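SspB protein (Streptomyces clavuligerus, PDB 6JUF) probably acts as a metal-dependent DNase in the phosphorothioation-sensing Ssp defence system, which protects bacteria against phages. Local coordinates at residues A237-A242 / L300-G305. Numbering follows the deposited sequence.
Sequences ACLDYA and LTFTSG
Helix 237-242 and strand 300-302 face each other through Cys238, Leu239 and Ala242 on one side and Leu300 and Phe302 on the other, their axes coming within 10.5 Å and crossing at -68°. Alternation along the strand decides which residues take part: Leu300 and Phe302 turn toward the helix, and Thr301 between them turns away. One branch of Leu300 does the touching. With CG anti to the backbone N (chi1 168°), its CD2 methyl reaches Cys238 CB at 4.1 Å and, at the same distance of 4.1 Å, Leu239 CD2, the two leucine side chains crossing at about a right angle. That same Leu239 methyl serves both strand residues, for CD2 also lies 3.9 Å from Phe302 CD1, the leucine and phenylalanine side chains running past each other in opposite senses. One turn farther along the helix, Ala242 CB meets the far end of the ring, 3.9 Å from Phe302 CZ. Leu239 and Ala242 both approach the aromatic plane obliquely. No hydrogen bond joins the segments, and the buried contact consists of apolar packing alone. Around it, Leu289 of strand 289-293 touches both Leu239 and Phe302, while helix 306-317 adds Ala310 against Leu239 and Leu309 against Phe302. Asp240 forms a salt bridge to Arg121 and Tyr241 a hydrogen bond to Glu260. Within the DUF4007 region, helix 231-243 thus packs on the middle strand of a small antiparallel sheet, 250-253, 298-302 and 289-293, an order of elements consistent with a winged-helix-like domain whose wing hairpin is 289-293/298-302.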
ATOM      1  N   ALA B 237     -16.750   6.948  13.964  1.00  7.86           N
ATOM      2  CA  ALA B 237     -15.792   7.366  14.978  1.00  7.52           C
ATOM      3  C   ALA B 237     -16.396   8.250  16.040  1.00  8.97           C
ATOM      4  O   ALA B 237     -16.123   8.086  17.245  1.00  9.37           O
ATOM      5  CB  ALA B 237     -14.582   8.031  14.317  1.00  8.14           C
ATOM      6  N   CYS B 238     -17.304   9.148  15.595  1.00  9.80           N
ATOM      7  CA  CYS B 238     -18.027   9.993  16.552  1.00 10.41           C
ATOM      8  C   CYS B 238     -18.860   9.190  17.569  1.00 10.15           C
ATOM      9  O   CYS B 238     -18.820   9.419  18.769  1.00 10.69           O
ATOM     10  CB  CYS B 238     -18.901  11.012  15.802  1.00  8.74           C
ATOM     11  SG  CYS B 238     -17.974  12.265  14.898  1.00 10.66           S
ATOM     12  N   LEU B 239     -19.607   8.216  17.030  1.00  9.13           N
ATOM     13  CA  LEU B 239     -20.459   7.356  17.863  1.00 10.74           C
ATOM     14  C   LEU B 239     -19.644   6.416  18.738  1.00 11.61           C
ATOM     15  O   LEU B 239     -19.973   6.211  19.923  1.00 13.03           O
ATOM     16  CB  LEU B 239     -21.433   6.601  16.971  1.00  9.89           C
ATOM     17  CG  LEU B 239     -22.557   7.437  16.357  1.00  9.09           C
ATOM     18  CD1 LEU B 239     -23.095   6.693  15.095  1.00  9.28           C
ATOM     19  CD2 LEU B 239     -23.680   7.765  17.339  1.00 11.73           C
ATOM     20  N   ASP B 240     -18.537   5.891  18.154  1.00  9.72           N
ATOM     21  CA  ASP B 240     -17.649   5.017  18.922  1.00 10.44           C
ATOM     22  C   ASP B 240     -17.021   5.805  20.087  1.00 10.23           C
ATOM     23  O   ASP B 240     -16.886   5.303  21.198  1.00 11.13           O
ATOM     24  CB  ASP B 240     -16.581   4.491  17.987  1.00 10.92           C
ATOM     25  CG  ASP B 240     -15.676   3.441  18.616  1.00 10.60           C
ATOM     26  OD1 ASP B 240     -16.185   2.469  19.206  1.00 12.22           O
ATOM     27  OD2 ASP B 240     -14.438   3.612  18.504  1.00 10.86           O
ATOM     28  N   TYR B 241     -16.664   7.085  19.789  1.00 10.50           N
ATOM     29  CA  TYR B 241     -16.107   7.960  20.831  1.00 10.52           C
ATOM     30  C   TYR B 241     -17.119   8.156  21.973  1.00 10.27           C
ATOM     31  O   TYR B 241     -16.801   8.008  23.154  1.00 10.47           O
ATOM     32  CB  TYR B 241     -15.636   9.294  20.242  1.00  9.21           C
ATOM     33  CG  TYR B 241     -14.961  10.134  21.286  1.00  9.92           C
ATOM     34  CD1 TYR B 241     -13.602   9.867  21.636  1.00 10.20           C
ATOM     35  CD2 TYR B 241     -15.632  11.141  21.968  1.00 12.30           C
ATOM     36  CE1 TYR B 241     -13.004  10.635  22.633  1.00 13.17           C
ATOM     37  CE2 TYR B 241     -15.024  11.877  22.975  1.00 12.87           C
ATOM     38  CZ  TYR B 241     -13.706  11.619  23.288  1.00 13.85           C
ATOM     39  OH  TYR B 241     -13.083  12.316  24.271  1.00 14.17           O
ATOM     40  N   ALA B 242     -18.364   8.489  21.603  1.00 11.19           N
ATOM     41  CA  ALA B 242     -19.423   8.661  22.575  1.00 12.78           C
ATOM     42  C   ALA B 242     -19.618   7.407  23.436  1.00 11.50           C
ATOM     43  O   ALA B 242     -19.851   7.484  24.641  1.00 14.71           O
ATOM     44  CB  ALA B 242     -20.705   9.060  21.859  1.00 11.26           C
ATOM     45  N   LEU B 300     -24.615  16.012  18.401  1.00 12.82           N
ATOM     46  CA  LEU B 300     -25.131  14.767  17.819  1.00 13.51           C
ATOM     47  C   LEU B 300     -25.929  14.006  18.868  1.00 14.23           C
ATOM     48  O   LEU B 300     -25.438  13.743  19.986  1.00 11.60           O
ATOM     49  CB  LEU B 300     -23.960  13.915  17.342  1.00 14.38           C
ATOM     50  CG  LEU B 300     -24.212  12.442  16.946  1.00 13.16           C
ATOM     51  CD1 LEU B 300     -25.028  12.383  15.657  1.00 15.80           C
ATOM     52  CD2 LEU B 300     -22.860  11.714  16.794  1.00 12.87           C
ATOM     53  N   THR B 301     -27.189  13.681  18.545  1.00 13.17           N
ATOM     54  CA  THR B 301     -28.005  12.901  19.438  1.00 13.22           C
ATOM     55  C   THR B 301     -28.205  11.497  18.888  1.00 13.39           C
ATOM     56  O   THR B 301     -28.229  11.295  17.651  1.00 12.93           O
ATOM     57  CB  THR B 301     -29.350  13.573  19.716  1.00 13.98           C
ATOM     58  OG1 THR B 301     -30.173  13.533  18.537  1.00 15.76           O
ATOM     59  CG2 THR B 301     -29.098  15.012  20.223  1.00 11.13           C
ATOM     60  N   PHE B 302     -28.379  10.544  19.793  1.00 12.10           N
ATOM     61  CA  PHE B 302     -28.679   9.167  19.418  1.00 11.78           C
ATOM     62  C   PHE B 302     -29.744   8.572  20.368  1.00 13.08           C
ATOM     63  O   PHE B 302     -29.630   8.752  21.595  1.00 15.02           O
ATOM     64  CB  PHE B 302     -27.366   8.291  19.401  1.00 12.00           C
ATOM     65  CG  PHE B 302     -26.350   8.681  20.493  1.00 12.50           C
ATOM     66  CD1 PHE B 302     -25.408   9.705  20.236  1.00 12.88           C
ATOM     67  CD2 PHE B 302     -26.350   8.066  21.751  1.00 13.72           C
ATOM     68  CE1 PHE B 302     -24.525  10.085  21.241  1.00 14.18           C
ATOM     69  CE2 PHE B 302     -25.437   8.472  22.735  1.00 13.90           C
ATOM     70  CZ  PHE B 302     -24.529   9.471  22.467  1.00 14.43           C
ATOM     71  N   THR B 303     -30.770   7.917  19.796  1.00 14.53           N
ATOM     72  CA  THR B 303     -31.974   7.502  20.585  1.00 15.62           C
ATOM     73  C   THR B 303     -31.743   6.126  21.201  1.00 18.41           C
ATOM     74  O   THR B 303     -32.620   5.585  21.901  1.00 18.51           O
ATOM     75  CB  THR B 303     -33.220   7.431  19.695  1.00 17.47           C
ATOM     76  OG1 THR B 303     -32.975   6.534  18.576  1.00 17.95           O
ATOM     77  CG2 THR B 303     -33.646   8.807  19.199  1.00 18.69           C
ATOM     78  N   SER B 304     -30.568   5.537  20.921  1.00 14.95           N
ATOM     79  CA  SER B 304     -30.192   4.283  21.564  1.00 20.37           C
ATOM     80  C   SER B 304     -28.697   4.220  21.681  1.00 15.82           C
ATOM     81  O   SER B 304     -28.015   5.188  21.316  1.00 15.10           O
ATOM     82  CB  SER B 304     -30.772   3.040  20.837  1.00 21.39           C
ATOM     83  OG  SER B 304     -30.213   2.870  19.532  1.00 20.76           O
ATOM     84  N   GLY B 305     -28.173   3.145  22.260  1.00 16.10           N
ATOM     85  CA  GLY B 305     -26.748   3.037  22.601  1.00 17.68           C
ATOM     86  C   GLY B 305     -25.872   3.352  21.401  1.00 15.04           C
ATOM     87  O   GLY B 305     -26.062   2.787  20.318  1.00 14.50           O
TER